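Local coordinates for DNR protein (Pseudomonas aeruginosa, PDB 2Z69), which probably acts as a DNA-binding transcription factor that senses nitric oxide in the regulation of dissimilative nitrate respiration, this chain being its sensor domain, at residues F47-Y57 with M91-T102; Q29-L37 with F112-L120. One frame throughout, in Å; residues are numbered along the deposited sequence.

Contact 1: F47-Y57 with M91-T102; sequences FRQGEPAHAFY and MMFMDTPNYVAT
Y99 is sandwiched between F47 and A53. The F47 ring stacks face to face on one side, planes 10° apart and centroids 3.8 Å from each other; on the opposite face A53 CB sits above the ring centre, 3.6 Å from the Y99 centroid, a CH-pi contact. With chi1 at 52°, F47 CG stands between its own N and carbonyl carbon, which turns the ring flat against Y99, the two side chains crossing at about a right angle, and brings the edge at CE2 to 3.3 Å from A101 O. At the far end Y99 OH donates to A55 O over 2.6 Å, from 24° outside that carbonyl plane, and accepts from two waters. Backbone bonds anchor Y99 at its root: G50 N, inside the type II turn R48-E51, donates to Y99 O at 2.8 Å, and Y99 N donates to E51 O. Next to these, A53 N meets P97 O on a lone pair, 2.9 Å away, and Q49 N binds T102 OG1. Separately, M92 CE touches F56 CD1 at 3.3 Å, and M92 SD stands oblique to that ring, 5.3 Å from its centroid, a Met-aromatic contact. In this cyclic nucleotide-binding (cupin-type) barrel, bonds to A55 O and water probably offset the cost of burying the phenol.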
loop_
_atom_site.group_PDB
_atom_site.type_symbol
_atom_site.label_atom_id
_atom_site.label_comp_id
_atom_site.label_asym_id
_atom_site.label_seq_id
_atom_site.Cartn_x
_atom_site.Cartn_y
_atom_site.Cartn_z
ATOM N N PHE B 47 -17.209 -15.802 8.431
ATOM C CA PHE B 47 -17.549 -15.658 7.031
ATOM C C PHE B 47 -17.034 -16.912 6.326
ATOM O O PHE B 47 -16.230 -17.669 6.913
ATOM C CB PHE B 47 -16.945 -14.389 6.437
ATOM C CG PHE B 47 -15.442 -14.228 6.675
ATOM C CD1 PHE B 47 -14.979 -13.345 7.617
ATOM C CD2 PHE B 47 -14.505 -14.915 5.889
ATOM C CE1 PHE B 47 -13.550 -13.147 7.793
ATOM C CE2 PHE B 47 -13.139 -14.740 6.065
ATOM C CZ PHE B 47 -12.670 -13.842 7.030
ATOM N N ARG B 48 -17.572 -17.159 5.135
ATOM C CA ARG B 48 -17.209 -18.311 4.299
ATOM C C ARG B 48 -16.479 -17.858 3.023
ATOM O O ARG B 48 -16.773 -16.799 2.484
ATOM C CB ARG B 48 -18.452 -19.143 3.931
ATOM C CG ARG B 48 -19.286 -19.587 5.164
ATOM C CD ARG B 48 -20.680 -20.146 4.732
ATOM N NE ARG B 48 -21.447 -20.552 5.926
ATOM C CZ ARG B 48 -22.053 -19.675 6.710
ATOM N NH1 ARG B 48 -21.996 -18.384 6.394
ATOM N NH2 ARG B 48 -22.748 -20.083 7.766
ATOM N N GLN B 49 -15.528 -18.671 2.561
ATOM C CA GLN B 49 -14.793 -18.368 1.375
ATOM C C GLN B 49 -15.823 -18.201 0.248
ATOM O O GLN B 49 -16.754 -18.980 0.159
ATOM C CB GLN B 49 -13.791 -19.479 1.061
ATOM C CG GLN B 49 -13.126 -19.348 -0.377
ATOM C CD GLN B 49 -11.985 -20.316 -0.580
ATOM O OE1 GLN B 49 -11.517 -20.950 0.378
ATOM N NE2 GLN B 49 -11.511 -20.433 -1.832
ATOM N N GLY B 50 -15.663 -17.146 -0.557
ATOM C CA GLY B 50 -16.494 -16.926 -1.750
ATOM C C GLY B 50 -17.684 -16.021 -1.484
ATOM O O GLY B 50 -18.399 -15.659 -2.390
ATOM N N GLU B 51 -17.891 -15.663 -0.231
ATOM C CA GLU B 51 -18.884 -14.681 0.128
ATOM C C GLU B 51 -18.342 -13.298 -0.098
ATOM O O GLU B 51 -17.142 -13.085 0.078
ATOM C CB GLU B 51 -19.227 -14.817 1.616
ATOM C CG GLU B 51 -20.192 -15.935 1.865
ATOM C CD GLU B 51 -20.501 -16.116 3.361
ATOM O OE1 GLU B 51 -19.793 -15.572 4.255
ATOM O OE2 GLU B 51 -21.483 -16.824 3.620
ATOM N N PRO B 52 -19.233 -12.332 -0.416
ATOM C CA PRO B 52 -18.815 -10.945 -0.643
ATOM C C PRO B 52 -18.050 -10.362 0.541
ATOM O O PRO B 52 -18.525 -10.423 1.669
ATOM C CB PRO B 52 -20.151 -10.215 -0.895
ATOM C CG PRO B 52 -21.035 -11.283 -1.424
ATOM C CD PRO B 52 -20.691 -12.481 -0.597
ATOM N N ALA B 53 -16.853 -9.835 0.303
ATOM C CA ALA B 53 -16.048 -9.374 1.443
ATOM C C ALA B 53 -16.279 -7.897 1.637
ATOM O O ALA B 53 -15.684 -7.092 0.923
ATOM C CB ALA B 53 -14.573 -9.644 1.214
ATOM N N HIS B 54 -17.148 -7.540 2.572
ATOM C CA HIS B 54 -17.444 -6.123 2.864
ATOM C C HIS B 54 -16.983 -5.657 4.252
ATOM O O HIS B 54 -17.112 -4.492 4.569
ATOM C CB HIS B 54 -18.960 -5.846 2.753
ATOM C CG HIS B 54 -19.522 -6.067 1.389
ATOM N ND1 HIS B 54 -18.921 -5.582 0.253
ATOM C CD2 HIS B 54 -20.651 -6.694 0.981
ATOM C CE1 HIS B 54 -19.646 -5.912 -0.802
ATOM N NE2 HIS B 54 -20.703 -6.583 -0.386
ATOM N N ALA B 55 -16.456 -6.547 5.082
ATOM C CA ALA B 55 -16.161 -6.175 6.462
ATOM C C ALA B 55 -14.913 -6.861 6.982
ATOM O O ALA B 55 -14.556 -7.924 6.493
ATOM C CB ALA B 55 -17.334 -6.519 7.343
ATOM N N PHE B 56 -14.228 -6.238 7.937
ATOM C CA PHE B 56 -13.224 -6.948 8.729
ATOM C C PHE B 56 -13.677 -6.967 10.196
ATOM O O PHE B 56 -14.671 -6.321 10.534
ATOM C CB PHE B 56 -11.842 -6.316 8.583
ATOM C CG PHE B 56 -11.735 -4.951 9.163
ATOM C CD1 PHE B 56 -12.279 -3.842 8.491
ATOM C CD2 PHE B 56 -11.041 -4.741 10.355
ATOM C CE1 PHE B 56 -12.168 -2.563 9.016
ATOM C CE2 PHE B 56 -10.929 -3.459 10.902
ATOM C CZ PHE B 56 -11.475 -2.367 10.226
ATOM N N TYR B 57 -12.936 -7.699 11.033
ATOM C CA TYR B 57 -13.378 -8.082 12.362
ATOM C C TYR B 57 -12.337 -7.758 13.441
ATOM O O TYR B 57 -11.140 -7.877 13.227
ATOM C CB TYR B 57 -13.706 -9.569 12.393
ATOM C CG TYR B 57 -14.894 -9.869 11.525
ATOM C CD1 TYR B 57 -14.765 -9.995 10.136
ATOM C CD2 TYR B 57 -16.167 -9.939 12.087
ATOM C CE1 TYR B 57 -15.908 -10.214 9.329
ATOM C CE2 TYR B 57 -17.283 -10.129 11.303
ATOM C CZ TYR B 57 -17.147 -10.295 9.941
ATOM O OH TYR B 57 -18.311 -10.507 9.200
ATOM N N MET B 91 -8.468 -7.451 3.198
ATOM C CA MET B 91 -9.417 -7.688 2.099
ATOM C C MET B 91 -9.737 -6.384 1.383
ATOM O O MET B 91 -10.030 -6.376 0.184
ATOM C CB MET B 91 -10.706 -8.387 2.588
ATOM C CG MET B 91 -10.580 -9.922 2.897
ATOM S SD MET B 91 -10.040 -11.013 1.544
ATOM C CE MET B 91 -11.171 -10.581 0.232
ATOM N N MET B 92 -9.661 -5.286 2.131
ATOM C CA MET B 92 -9.877 -3.929 1.618
ATOM C C MET B 92 -8.883 -3.490 0.547
ATOM O O MET B 92 -9.157 -2.577 -0.232
ATOM C CB MET B 92 -9.708 -2.948 2.761
ATOM C CG MET B 92 -10.948 -2.540 3.446
ATOM S SD MET B 92 -10.552 -1.603 4.933
ATOM C CE MET B 92 -10.173 -2.935 6.068
ATOM N N PHE B 93 -7.715 -4.117 0.556
ATOM C CA PHE B 93 -6.581 -3.724 -0.290
ATOM C C PHE B 93 -6.169 -4.898 -1.165
ATOM O O PHE B 93 -4.985 -5.112 -1.447
ATOM C CB PHE B 93 -5.405 -3.243 0.573
ATOM C CG PHE B 93 -5.764 -2.148 1.538
ATOM C CD1 PHE B 93 -6.041 -2.447 2.874
ATOM C CD2 PHE B 93 -5.848 -0.823 1.111
ATOM C CE1 PHE B 93 -6.382 -1.439 3.787
ATOM C CE2 PHE B 93 -6.197 0.200 2.015
ATOM C CZ PHE B 93 -6.468 -0.111 3.356
ATOM N N MET B 94 -7.173 -5.670 -1.559
ATOM C CA MET B 94 -7.056 -6.706 -2.573
ATOM C C MET B 94 -8.044 -6.332 -3.680
ATOM O O MET B 94 -9.124 -5.808 -3.412
ATOM C CB MET B 94 -7.424 -8.064 -1.962
ATOM C CG MET B 94 -6.289 -8.712 -1.190
ATOM S SD MET B 94 -6.740 -10.248 -0.350
ATOM C CE MET B 94 -7.644 -11.123 -1.622
ATOM N N ASP B 95 -7.703 -6.574 -4.923
ATOM C CA ASP B 95 -8.664 -6.249 -5.974
ATOM C C ASP B 95 -9.559 -7.463 -6.198
ATOM O O ASP B 95 -9.681 -7.964 -7.311
ATOM C CB ASP B 95 -7.964 -5.774 -7.245
ATOM C CG ASP B 95 -7.454 -4.327 -7.135
ATOM O OD1 ASP B 95 -7.752 -3.645 -6.124
ATOM O OD2 ASP B 95 -6.754 -3.865 -8.072
ATOM N N THR B 96 -10.168 -7.937 -5.114
ATOM C CA THR B 96 -10.992 -9.141 -5.153
ATOM C C THR B 96 -12.302 -8.914 -4.390
ATOM O O THR B 96 -12.284 -8.406 -3.277
ATOM C CB THR B 96 -10.227 -10.400 -4.640
ATOM O OG1 THR B 96 -10.451 -11.483 -5.538
ATOM C CG2 THR B 96 -10.696 -10.834 -3.297
ATOM N N PRO B 97 -13.439 -9.263 -5.017
ATOM C CA PRO B 97 -14.760 -9.046 -4.435
ATOM C C PRO B 97 -15.082 -9.904 -3.189
ATOM O O PRO B 97 -15.766 -9.415 -2.312
ATOM C CB PRO B 97 -15.707 -9.417 -5.584
ATOM C CG PRO B 97 -14.932 -10.375 -6.410
ATOM C CD PRO B 97 -13.527 -9.868 -6.361
ATOM N N ASN B 98 -14.603 -11.150 -3.153
ATOM C CA ASN B 98 -15.040 -12.158 -2.199
ATOM C C ASN B 98 -13.943 -12.614 -1.243
ATOM O O ASN B 98 -12.782 -12.715 -1.654
ATOM C CB ASN B 98 -15.544 -13.407 -2.940
ATOM C CG ASN B 98 -16.727 -13.123 -3.847
ATOM O OD1 ASN B 98 -16.890 -13.755 -4.897
ATOM N ND2 ASN B 98 -17.563 -12.182 -3.449
ATOM N N TYR B 99 -14.328 -12.942 0.004
ATOM C CA TYR B 99 -13.425 -13.610 0.938
ATOM C C TYR B 99 -12.720 -14.766 0.241
ATOM O O TYR B 99 -13.364 -15.607 -0.378
ATOM C CB TYR B 99 -14.170 -14.124 2.187
ATOM C CG TYR B 99 -14.640 -12.993 3.078
ATOM C CD1 TYR B 99 -13.736 -12.220 3.788
ATOM C CD2 TYR B 99 -15.998 -12.706 3.199
ATOM C CE1 TYR B 99 -14.176 -11.147 4.595
ATOM C CE2 TYR B 99 -16.450 -11.670 3.980
ATOM C CZ TYR B 99 -15.538 -10.894 4.684
ATOM O OH TYR B 99 -16.024 -9.854 5.482
ATOM N N VAL B 100 -11.397 -14.791 0.340
ATOM C CA VAL B 100 -10.570 -15.851 -0.250
ATOM C C VAL B 100 -10.300 -17.011 0.734
ATOM O O VAL B 100 -9.494 -17.887 0.436
ATOM C CB VAL B 100 -9.204 -15.262 -0.676
ATOM C CG1 VAL B 100 -9.370 -14.270 -1.808
ATOM C CG2 VAL B 100 -8.566 -14.562 0.514
ATOM N N ALA B 101 -10.932 -16.987 1.908
ATOM C CA ALA B 101 -10.820 -18.045 2.924
ATOM C C ALA B 101 -12.059 -18.005 3.819
ATOM O O ALA B 101 -12.836 -17.057 3.737
ATOM C CB ALA B 101 -9.553 -17.840 3.785
ATOM N N THR B 102 -12.198 -19.003 4.699
ATOM C CA THR B 102 -13.313 -19.127 5.653
ATOM C C THR B 102 -12.737 -18.866 7.024
ATOM O O THR B 102 -11.607 -19.237 7.288
ATOM C CB THR B 102 -13.837 -20.597 5.620
ATOM O OG1 THR B 102 -14.347 -20.889 4.311
ATOM C CG2 THR B 102 -14.879 -20.885 6.647
HETATM O O HOH W 1 -12.503 -22.146 2.850
HETATM O O HOH W 2 -18.752 -8.870 4.384
HETATM O O HOH W 3 -18.503 -10.601 6.795
#

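Contact 2: Q29-L37 with F112-L120; sequences QELLASSDL and FRFSNKAYL
D36 and R113 meet through both backbone and side chain. Their antiparallel hydrogen-bonded pair has R113 N donating to D36 O at 2.9 Å, in the carbonyl plane, and D36 N returning a bond to R113 O. Beyond CB, the carboxylate offers the anti lone pair of OD2 to R113 NE, 3.0 Å away and exactly in the guanidinium plane; a weak bond from NH2 goes to the same oxygen. The two planes stand 66° apart, so this is an edge-on salt bridge through one oxygen rather than a paired, two-oxygen one. The bend of R113 at chi3 (56°) turns the guanidinium back over the aspartate, whose CB lies 3.5 Å from R113 NH2.

Apolar side chains gather where helix 25-33 passes strand 109-115; the axes of 29-33 and 112-115 approach to 8.7 Å at 106°. L31 presses CG against F114 CD2 at 3.7 Å, while its CD2 reaches the edge of the Y119 ring near CD1. L32 CD2 lies over one face of F112, 4.2 Å from the ring centroid. Through L31 and L32, helix 25-33 thus packs on F112 and F114 of a strand of the cyclic nucleotide-binding barrel. Strand 36-40 is an outermost strand of its antiparallel four-stranded sheet within this chain.

Further out, S35 sets the turn from helix into strand: its OG and its N both bind L32 O, and its CB also touches F114 CD2. S115 OG caps the helix 116-123 by accepting from A118 N at 3.3 Å, and one water spans L31 O and S115 N. Y119 meets the F56 ring edge-to-face, and the F114 ring meets those of both F56 and F20; the hydroxyl of Y119 is bound to L19 O.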
loop_
_atom_site.group_PDB
_atom_site.type_symbol
_atom_site.label_atom_id
_atom_site.label_comp_id
_atom_site.label_asym_id
_atom_site.label_seq_id
_atom_site.Cartn_x
_atom_site.Cartn_y
_atom_site.Cartn_z
ATOM N N GLN B 29 -15.209 6.717 17.401
ATOM C CA GLN B 29 -16.621 6.738 17.755
ATOM C C GLN B 29 -17.483 6.474 16.521
ATOM O O GLN B 29 -18.398 5.667 16.564
ATOM C CB GLN B 29 -16.962 8.108 18.392
ATOM C CG GLN B 29 -18.360 8.258 19.011
ATOM C CD GLN B 29 -18.768 9.731 19.263
ATOM O OE1 GLN B 29 -18.975 10.512 18.324
ATOM N NE2 GLN B 29 -18.902 10.096 20.534
ATOM N N GLU B 30 -17.171 7.148 15.416
ATOM C CA GLU B 30 -17.950 7.030 14.179
ATOM C C GLU B 30 -17.856 5.620 13.582
ATOM O O GLU B 30 -18.833 5.092 13.043
ATOM C CB GLU B 30 -17.511 8.096 13.166
ATOM C CG GLU B 30 -18.407 8.199 11.921
ATOM C CD GLU B 30 -18.057 9.360 10.991
ATOM O OE1 GLU B 30 -17.307 10.279 11.397
ATOM O OE2 GLU B 30 -18.551 9.364 9.842
ATOM N N LEU B 31 -16.675 5.018 13.711
ATOM C CA LEU B 31 -16.406 3.654 13.247
ATOM C C LEU B 31 -17.189 2.616 14.051
ATOM O O LEU B 31 -17.845 1.742 13.464
ATOM C CB LEU B 31 -14.890 3.368 13.297
ATOM C CG LEU B 31 -14.330 2.077 12.688
ATOM C CD1 LEU B 31 -14.796 1.870 11.242
ATOM C CD2 LEU B 31 -12.819 2.072 12.771
ATOM N N LEU B 32 -17.100 2.721 15.382
ATOM C CA LEU B 32 -17.958 1.952 16.301
ATOM C C LEU B 32 -19.455 2.104 16.036
ATOM O O LEU B 32 -20.196 1.131 16.097
ATOM C CB LEU B 32 -17.658 2.293 17.767
ATOM C CG LEU B 32 -16.408 1.620 18.335
ATOM C CD1 LEU B 32 -15.912 2.374 19.542
ATOM C CD2 LEU B 32 -16.691 0.155 18.678
ATOM N N ALA B 33 -19.886 3.324 15.742
ATOM C CA ALA B 33 -21.302 3.605 15.488
ATOM C C ALA B 33 -21.880 2.796 14.309
ATOM O O ALA B 33 -23.050 2.396 14.334
ATOM C CB ALA B 33 -21.517 5.123 15.282
ATOM N N SER B 34 -21.057 2.549 13.294
ATOM C CA SER B 34 -21.470 1.755 12.130
ATOM C C SER B 34 -21.109 0.256 12.232
ATOM O O SER B 34 -21.414 -0.531 11.324
ATOM C CB SER B 34 -20.863 2.338 10.854
ATOM O OG SER B 34 -21.416 1.720 9.703
ATOM N N SER B 35 -20.468 -0.148 13.321
ATOM C CA SER B 35 -20.138 -1.566 13.488
ATOM C C SER B 35 -21.341 -2.412 13.953
ATOM O O SER B 35 -22.321 -1.881 14.432
ATOM C CB SER B 35 -18.939 -1.744 14.435
ATOM O OG SER B 35 -19.310 -1.564 15.784
ATOM N N ASP B 36 -21.243 -3.726 13.781
ATOM C CA ASP B 36 -22.200 -4.695 14.308
ATOM C C ASP B 36 -21.513 -5.538 15.375
ATOM O O ASP B 36 -20.370 -5.923 15.225
ATOM C CB ASP B 36 -22.648 -5.659 13.203
ATOM C CG ASP B 36 -23.340 -4.953 12.051
ATOM O OD1 ASP B 36 -24.176 -4.058 12.321
ATOM O OD2 ASP B 36 -23.065 -5.321 10.881
ATOM N N LEU B 37 -22.230 -5.857 16.437
ATOM C CA LEU B 37 -21.773 -6.851 17.384
ATOM C C LEU B 37 -22.153 -8.257 16.897
ATOM O O LEU B 37 -23.308 -8.498 16.461
ATOM C CB LEU B 37 -22.434 -6.588 18.727
ATOM C CG LEU B 37 -21.932 -7.477 19.845
ATOM C CD1 LEU B 37 -20.500 -7.142 20.151
ATOM C CD2 LEU B 37 -22.862 -7.259 21.059
ATOM N N PHE B 112 -16.559 -7.497 16.887
ATOM C CA PHE B 112 -17.049 -6.305 16.224
ATOM C C PHE B 112 -16.832 -6.518 14.747
ATOM O O PHE B 112 -15.735 -6.890 14.354
ATOM C CB PHE B 112 -16.218 -5.097 16.645
ATOM C CG PHE B 112 -16.554 -4.566 18.002
ATOM C CD1 PHE B 112 -15.539 -4.223 18.887
ATOM C CD2 PHE B 112 -17.884 -4.381 18.388
ATOM C CE1 PHE B 112 -15.821 -3.702 20.153
ATOM C CE2 PHE B 112 -18.192 -3.851 19.655
ATOM C CZ PHE B 112 -17.153 -3.503 20.540
ATOM N N ARG B 113 -17.858 -6.313 13.929
ATOM C CA ARG B 113 -17.723 -6.366 12.470
ATOM C C ARG B 113 -17.682 -4.942 11.967
ATOM O O ARG B 113 -18.680 -4.220 12.090
ATOM C CB ARG B 113 -18.936 -7.033 11.837
ATOM C CG ARG B 113 -19.107 -6.747 10.349
ATOM C CD ARG B 113 -20.073 -7.744 9.632
ATOM N NE ARG B 113 -21.360 -7.753 10.294
ATOM C CZ ARG B 113 -21.978 -8.817 10.792
ATOM N NH1 ARG B 113 -21.474 -10.046 10.686
ATOM N NH2 ARG B 113 -23.143 -8.637 11.382
ATOM N N PHE B 114 -16.556 -4.522 11.404
ATOM C CA PHE B 114 -16.444 -3.171 10.865
ATOM C C PHE B 114 -16.590 -3.189 9.355
ATOM O O PHE B 114 -16.002 -4.024 8.690
ATOM C CB PHE B 114 -15.092 -2.599 11.213
ATOM C CG PHE B 114 -14.851 -2.454 12.674
ATOM C CD1 PHE B 114 -14.067 -3.365 13.356
ATOM C CD2 PHE B 114 -15.380 -1.399 13.371
ATOM C CE1 PHE B 114 -13.813 -3.215 14.697
ATOM C CE2 PHE B 114 -15.132 -1.259 14.720
ATOM C CZ PHE B 114 -14.348 -2.174 15.376
ATOM N N SER B 115 -17.377 -2.272 8.809
ATOM C CA SER B 115 -17.501 -2.093 7.372
ATOM C C SER B 115 -16.188 -1.611 6.749
ATOM O O SER B 115 -15.552 -0.664 7.258
ATOM C CB SER B 115 -18.592 -1.044 7.110
ATOM O OG SER B 115 -18.626 -0.662 5.763
ATOM N N ASN B 116 -15.788 -2.263 5.654
ATOM C CA ASN B 116 -14.667 -1.807 4.842
ATOM C C ASN B 116 -14.913 -0.367 4.453
ATOM O O ASN B 116 -14.066 0.496 4.690
ATOM C CB ASN B 116 -14.453 -2.711 3.607
ATOM C CG ASN B 116 -13.887 -4.086 3.975
ATOM O OD1 ASN B 116 -13.580 -4.342 5.122
ATOM N ND2 ASN B 116 -13.752 -4.963 3.000
ATOM N N LYS B 117 -16.112 -0.094 3.937
ATOM C CA LYS B 117 -16.479 1.247 3.475
ATOM C C LYS B 117 -16.378 2.362 4.551
ATOM O O LYS B 117 -15.931 3.460 4.265
ATOM C CB LYS B 117 -17.879 1.223 2.811
ATOM N N ALA B 118 -16.797 2.060 5.780
ATOM C CA ALA B 118 -16.703 3.028 6.874
ATOM C C ALA B 118 -15.276 3.236 7.315
ATOM O O ALA B 118 -14.905 4.329 7.631
ATOM C CB ALA B 118 -17.551 2.595 8.071
ATOM N N TYR B 119 -14.475 2.186 7.367
ATOM C CA TYR B 119 -13.075 2.355 7.764
ATOM C C TYR B 119 -12.345 3.245 6.736
ATOM O O TYR B 119 -11.658 4.218 7.102
ATOM C CB TYR B 119 -12.395 0.992 7.957
ATOM C CG TYR B 119 -10.967 1.055 8.463
ATOM C CD1 TYR B 119 -10.682 1.307 9.802
ATOM C CD2 TYR B 119 -9.900 0.879 7.592
ATOM C CE1 TYR B 119 -9.355 1.353 10.257
ATOM C CE2 TYR B 119 -8.588 0.941 8.036
ATOM C CZ TYR B 119 -8.325 1.164 9.368
ATOM O OH TYR B 119 -7.013 1.209 9.773
ATOM N N LEU B 120 -12.559 2.944 5.455
ATOM C CA LEU B 120 -11.907 3.658 4.376
ATOM C C LEU B 120 -12.358 5.118 4.306
ATOM O O LEU B 120 -11.621 5.981 3.838
ATOM C CB LEU B 120 -12.136 2.940 3.033
ATOM C CG LEU B 120 -11.417 1.596 2.816
ATOM C CD1 LEU B 120 -12.002 0.830 1.624
ATOM C CD2 LEU B 120 -9.916 1.851 2.606
HETATM O O HOH W 4 -18.402 -0.044 10.832
HETATM O O HOH W 5 -20.639 -3.392 10.118
#

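The two contacts have centres about 16 Å apart and are joined through neighbouring strands 55-59 and 109-115 of one antiparallel sheet. Probable backbone hydrogen bonds run from F114 N to F56 O (2.7 Å) and from N116 N to H54 O (2.8 Å). Along the chain contact 1 is nested inside contact 2: 29-37 comes first, then 47-57 and 91-102, and 112-120 last. Contact 1 ties the two loops leading to strands 55-59 and 102-105, which belong to different sheets; contact 2 pairs edge strand 36-40 with 109-115 and packs helix 25-33 on that strand and on the start of helix 116-123. The shared strands thus link the loop region of contact 1, part of which lies against the second subunit, with the helical side of contact 2.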